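Local coordinates for 3-hydroxyacyl-CoA dehydrogenase (Archaeoglobus fulgidus, PDB 1ZEJ), which probably acts as an NAD-dependent dehydrogenase of the 3-hydroxyacyl-CoA dehydrogenase family, oxidising a hydroxyl group of its substrate, and works as a homodimer, at residues Leu126-Met131 against Val140-Ser145; Val228-Ser233 against Trp250-Ile255. One frame throughout, in Å; residues are numbered along the deposited sequence. Where two conformers were deposited one is given.

Contact 1: residues Leu126-Met131 against Val140-Ser145; sequences LGVHWM and VEIVIS
Gly-127 and Val-143 exchange two backbone hydrogen bonds, N of Gly-127 to O of Val-143 and N of Val-143 to O of Gly-127, and His-129 and Glu-141 form the next hydrogen-bonded pair, in antiparallel strands whose axes run at 159° to one another. His-129 and Glu-141 also meet through their side chains, which lie alongside each other and point the same way. A chi1 of 178° extends the imidazole away from the backbone N of His-129, and the turn of the ring then presents ND1 to OE1 of Glu-141 at 2.7 Å; the carboxylate oxygen sits at the ring edge, in its plane, although the ring and carboxylate planes are 49° apart. Ser-174 also hydrogen-bonds OE1, and the backbone N of Val-176 takes OE2, so the buried carboxylate is gripped at both oxygens and can fix the rotation of the imidazole. His-129 is predicted to be important for catalysis, and a histidine held by a glutamate is the arrangement of the active site in 3-hydroxyacyl-CoA dehydrogenases. The selenomethionine Met-131 folds back so that its CE lies over one face of the imidazole, off-centre, and 3.8 Å from OE1 of Glu-141. The strands form a beta hairpin within the Rossmann-type sheet, flanked by strands 103-105 and 166-171. On the other face of the sheet, Val-140 splits its branches: CG1 presses on CG1 of Val-128 at a tight 3.4 Å, while CG2 rests over the six-membered ring of Trp-130 in an off-centre CH-pi contact, 4.2 Å from CG2 to the ring centroid. Farther along, CD1 of Leu-126 touches CG2 of Ile-142 at 3.7 Å. Helix 150-162 packs on this apolar face, with Val-156 against Val-128 and Leu-160 against Val-140.

Contact 2: residues Val228-Ser233 against Trp250-Ile255; sequences VAYYAS and WLQEKI
Tyr-230 reaches from helix 228-233 across to Leu-251 and Ile-255, one turn apart on helix 250-255, and these three residues bury most of the surface in the contact. The helix segments cross at -131°, with axes 10.2 Å apart at closest approach, and the backbones come nearest at Tyr-230 and Leu-251, 6.8 Å between their CA atoms. The chi1 of Tyr-230, -168°, sets CG opposite the backbone N and swings the ring toward Leu-251 and Gln-252. Leu-251 and Tyr-230 run alongside each other, pointing opposite ways: CD2 of Leu-251 meets the ring at its edge, in the ring plane, 3.4 Å from CD1 of Tyr-230, and also packs on CB at the root of the ring. Ile-255 comes in one turn later with the end of its chain, its CD1 lying 3.3 Å from CB of Tyr-230 and 3.7 Å from CG. Both aliphatic groups thus rest against the base of the tyrosine, roughly a right angle apart as seen from CB, while its outer end runs on past Gln-252. There CB of Gln-252 approaches CE1 of Tyr-230 to 4.0 Å, and OE1 of Gln-252 stands 3.4 Å from the tyrosine OH, with the amide plane turned 84° from the ring. The interface is therefore largely apolar, built on one aromatic side chain. Within its own helix, Ser-233 turns OG back to the carbonyl oxygen of Tyr-230, a hydrogen bond of 3.0 Å made from above the carbonyl plane. Pro-247, in the loop between the helices, touches both Tyr-230 and Ser-233. Leu-226 of helix 226-240 packs on Leu-251, and Leu-221 of helix 197-224 touches Ala-229 and Trp-250, placing the contact at the outer end of the all-helical C-terminal region.

In the fold
Contact 1 belongs to the NAD-binding domain and contact 2 to the C-terminal domain, the two parts of the fold of this family. Their centres are 32 Å apart and their nearest atoms about 18 Å, so they do not touch. Contact 1 sits at the probable active site: the side chain of His-129 is about 5 Å from that of Ser-108, and that of Trp-130 about 4 Å from that of Met-23, both predicted NAD-binding residues. Contact 2 lies away from the predicted NAD-binding and catalytic residues. Both reach the second subunit: Met-131 packs on its His-207 and Glu-141 on its Val-203, while Ala-232 meets its Val-109 and Trp-250 its Ser-188.

Contact 1: residues Leu126-Met131 against Val140-Ser145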
# COMPACT_ATOMS: atom_id res chain seq x y z
N LEU A 126 -21.58 -17.71 -3.31
CA LEU A 126 -20.27 -17.09 -3.41
C LEU A 126 -20.02 -16.18 -2.22
O LEU A 126 -20.94 -15.90 -1.42
CB LEU A 126 -20.18 -16.38 -4.75
CG LEU A 126 -20.66 -14.99 -5.14
CD1 LEU A 126 -20.95 -14.88 -6.64
CD2 LEU A 126 -21.67 -14.34 -4.29
N GLY A 127 -18.80 -15.72 -2.10
CA GLY A 127 -18.42 -14.82 -1.01
C GLY A 127 -18.57 -13.42 -1.56
O GLY A 127 -18.24 -13.16 -2.72
N VAL A 128 -19.07 -12.51 -0.73
CA VAL A 128 -19.05 -11.06 -1.07
C VAL A 128 -18.48 -10.33 0.13
O VAL A 128 -19.18 -10.23 1.18
CB VAL A 128 -20.43 -10.48 -1.47
CG1 VAL A 128 -20.40 -9.02 -1.68
CG2 VAL A 128 -20.96 -11.11 -2.71
N HIS A 129 -17.24 -9.84 -0.02
CA HIS A 129 -16.42 -9.25 1.00
C HIS A 129 -16.49 -7.72 0.92
O HIS A 129 -15.98 -7.08 -0.01
CB HIS A 129 -14.99 -9.77 0.80
CG HIS A 129 -13.98 -9.23 1.75
ND1 HIS A 129 -12.66 -9.07 1.39
CD2 HIS A 129 -14.08 -8.83 3.04
CE1 HIS A 129 -12.00 -8.56 2.41
NE2 HIS A 129 -12.84 -8.39 3.43
N TRP A 130 -17.28 -7.16 1.83
CA TRP A 130 -17.50 -5.74 1.95
C TRP A 130 -16.45 -5.19 2.85
O TRP A 130 -15.97 -5.87 3.73
CB TRP A 130 -18.85 -5.46 2.61
CG TRP A 130 -20.07 -5.90 1.83
CD1 TRP A 130 -20.58 -7.16 1.77
CD2 TRP A 130 -20.93 -5.08 1.05
NE1 TRP A 130 -21.70 -7.19 1.01
CE2 TRP A 130 -21.93 -5.92 0.53
CE3 TRP A 130 -20.96 -3.73 0.71
CZ2 TRP A 130 -22.97 -5.45 -0.28
CZ3 TRP A 130 -22.00 -3.25 -0.08
CH2 TRP A 130 -22.98 -4.11 -0.59
N MSE A 131 -16.10 -3.92 2.65
CA MSE A 131 -15.11 -3.26 3.51
C MSE A 131 -15.87 -2.46 4.58
O MSE A 131 -17.09 -2.41 4.59
CB MSE A 131 -14.16 -2.38 2.68
CG MSE A 131 -13.62 -3.02 1.42
SE MSE A 131 -12.48 -4.56 1.77
CE MSE A 131 -12.89 -5.71 0.21
N VAL A 140 -15.80 -3.76 -3.18
CA VAL A 140 -16.38 -5.02 -2.74
C VAL A 140 -15.73 -6.10 -3.58
O VAL A 140 -15.65 -5.98 -4.80
CB VAL A 140 -17.90 -5.06 -2.87
CG1 VAL A 140 -18.45 -6.35 -2.34
CG2 VAL A 140 -18.52 -3.92 -2.15
N GLU A 141 -15.24 -7.13 -2.92
CA GLU A 141 -14.67 -8.29 -3.59
C GLU A 141 -15.69 -9.40 -3.66
O GLU A 141 -16.36 -9.69 -2.67
CB GLU A 141 -13.47 -8.82 -2.85
CG GLU A 141 -12.24 -7.93 -2.94
CD GLU A 141 -11.09 -8.52 -2.14
OE1 GLU A 141 -11.35 -9.02 -1.00
OE2 GLU A 141 -9.92 -8.51 -2.65
N ILE A 142 -15.83 -10.01 -4.82
CA ILE A 142 -16.57 -11.27 -4.92
C ILE A 142 -15.56 -12.37 -4.89
O ILE A 142 -14.62 -12.34 -5.70
CB ILE A 142 -17.35 -11.32 -6.23
CG1 ILE A 142 -18.45 -10.23 -6.20
CG2 ILE A 142 -17.89 -12.74 -6.49
CD1 ILE A 142 -19.19 -10.06 -7.47
N VAL A 143 -15.74 -13.34 -4.00
CA VAL A 143 -14.79 -14.41 -3.85
C VAL A 143 -15.52 -15.69 -4.20
O VAL A 143 -16.44 -16.10 -3.50
CB VAL A 143 -14.23 -14.45 -2.44
CG1 VAL A 143 -13.13 -15.52 -2.32
CG2 VAL A 143 -13.66 -13.09 -2.04
N ILE A 144 -15.13 -16.30 -5.31
CA ILE A 144 -15.83 -17.46 -5.80
C ILE A 144 -15.21 -18.79 -5.34
O ILE A 144 -14.00 -18.91 -5.12
CB ILE A 144 -16.04 -17.40 -7.32
CG1 ILE A 144 -14.76 -17.60 -8.12
CG2 ILE A 144 -16.70 -16.05 -7.69
CD1 ILE A 144 -15.03 -17.97 -9.53
N SER A 145 -16.06 -19.79 -5.20
CA SER A 145 -15.59 -21.13 -4.92
C SER A 145 -15.38 -21.84 -6.25
O SER A 145 -15.75 -21.31 -7.30
CB SER A 145 -16.58 -21.85 -4.06
OG SER A 145 -17.66 -22.40 -4.82

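Contact 2: residues Val228-Ser233 against Trp250-Ile255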
# COMPACT_ATOMS: atom_id res chain seq x y z
N VAL A 228 14.12 -1.43 -15.56
CA VAL A 228 14.76 -0.98 -14.35
C VAL A 228 14.42 -1.93 -13.21
O VAL A 228 15.31 -2.40 -12.49
CB VAL A 228 14.33 0.47 -13.99
CG1 VAL A 228 14.71 0.81 -12.57
CG2 VAL A 228 14.97 1.44 -14.96
N ALA A 229 13.14 -2.24 -13.07
CA ALA A 229 12.67 -3.10 -12.00
C ALA A 229 13.21 -4.52 -12.10
O ALA A 229 13.60 -5.10 -11.10
CB ALA A 229 11.14 -3.11 -11.94
N TYR A 230 13.26 -5.08 -13.30
CA TYR A 230 13.74 -6.43 -13.46
C TYR A 230 15.22 -6.56 -13.07
O TYR A 230 15.59 -7.47 -12.34
CB TYR A 230 13.58 -6.90 -14.90
CG TYR A 230 13.80 -8.39 -15.04
CD1 TYR A 230 12.78 -9.28 -14.72
CD2 TYR A 230 15.01 -8.90 -15.48
CE1 TYR A 230 12.95 -10.64 -14.82
CE2 TYR A 230 15.19 -10.27 -15.59
CZ TYR A 230 14.15 -11.14 -15.25
OH TYR A 230 14.29 -12.51 -15.35
N TYR A 231 16.06 -5.67 -13.60
CA TYR A 231 17.48 -5.66 -13.26
C TYR A 231 17.72 -5.22 -11.81
O TYR A 231 18.62 -5.72 -11.18
CB TYR A 231 18.27 -4.78 -14.25
CG TYR A 231 18.21 -5.29 -15.66
CD1 TYR A 231 18.76 -6.53 -16.00
CD2 TYR A 231 17.62 -4.54 -16.68
CE1 TYR A 231 18.70 -7.01 -17.30
CE2 TYR A 231 17.55 -5.00 -17.97
CZ TYR A 231 18.09 -6.24 -18.29
OH TYR A 231 18.04 -6.69 -19.59
N ALA A 232 16.90 -4.33 -11.27
CA ALA A 232 17.07 -3.93 -9.86
C ALA A 232 16.68 -5.06 -8.94
O ALA A 232 17.45 -5.43 -8.06
CB ALA A 232 16.28 -2.68 -9.54
N SER A 233 15.52 -5.66 -9.15
CA SER A 233 15.14 -6.84 -8.35
C SER A 233 16.13 -7.98 -8.48
O SER A 233 16.54 -8.56 -7.46
CB SER A 233 13.76 -7.35 -8.78
OG SER A 233 13.85 -8.06 -10.01
N TRP A 250 6.75 -13.04 -15.94
CA TRP A 250 5.88 -12.15 -16.74
C TRP A 250 6.63 -10.88 -17.14
O TRP A 250 6.41 -10.32 -18.21
CB TRP A 250 4.56 -11.81 -16.00
CG TRP A 250 4.66 -10.95 -14.78
CD1 TRP A 250 4.59 -11.37 -13.49
CD2 TRP A 250 4.79 -9.52 -14.72
NE1 TRP A 250 4.69 -10.30 -12.63
CE2 TRP A 250 4.82 -9.15 -13.35
CE3 TRP A 250 4.92 -8.51 -15.70
CZ2 TRP A 250 4.96 -7.84 -12.93
CZ3 TRP A 250 5.08 -7.19 -15.27
CH2 TRP A 250 5.09 -6.86 -13.89
N LEU A 251 7.52 -10.45 -16.26
CA LEU A 251 8.30 -9.24 -16.46
C LEU A 251 9.31 -9.43 -17.58
O LEU A 251 9.57 -8.51 -18.35
CB LEU A 251 9.02 -8.89 -15.15
CG LEU A 251 9.55 -7.47 -14.94
CD1 LEU A 251 8.45 -6.46 -15.05
CD2 LEU A 251 10.20 -7.34 -13.55
N GLN A 252 9.86 -10.63 -17.68
CA GLN A 252 10.90 -10.88 -18.68
C GLN A 252 10.34 -10.92 -20.10
O GLN A 252 11.00 -10.47 -21.03
CB GLN A 252 11.72 -12.12 -18.30
CG GLN A 252 11.25 -13.47 -18.84
CD GLN A 252 11.90 -14.64 -18.10
OE1 GLN A 252 12.14 -14.58 -16.88
NE2 GLN A 252 12.20 -15.71 -18.84
N GLU A 253 9.10 -11.40 -20.26
CA GLU A 253 8.43 -11.37 -21.56
C GLU A 253 8.19 -9.93 -22.02
O GLU A 253 8.31 -9.62 -23.20
CB GLU A 253 7.09 -12.13 -21.49
N LYS A 254 7.82 -9.06 -21.08
CA LYS A 254 7.65 -7.63 -21.36
C LYS A 254 8.92 -6.95 -21.88
O LYS A 254 8.88 -6.16 -22.83
CB LYS A 254 7.16 -6.91 -20.09
CG LYS A 254 5.72 -7.23 -19.69
CD LYS A 254 4.74 -6.65 -20.68
CE LYS A 254 3.34 -6.48 -20.08
NZ LYS A 254 2.43 -5.94 -21.16
N ILE A 255 10.05 -7.27 -21.26
CA ILE A 255 11.32 -6.62 -21.63
C ILE A 255 11.82 -7.12 -22.98
O ILE A 255 12.40 -6.35 -23.75
CB ILE A 255 12.40 -6.81 -20.54
CG1 ILE A 255 11.96 -6.11 -19.26
CG2 ILE A 255 13.78 -6.28 -21.01
CD1 ILE A 255 12.55 -6.72 -18.04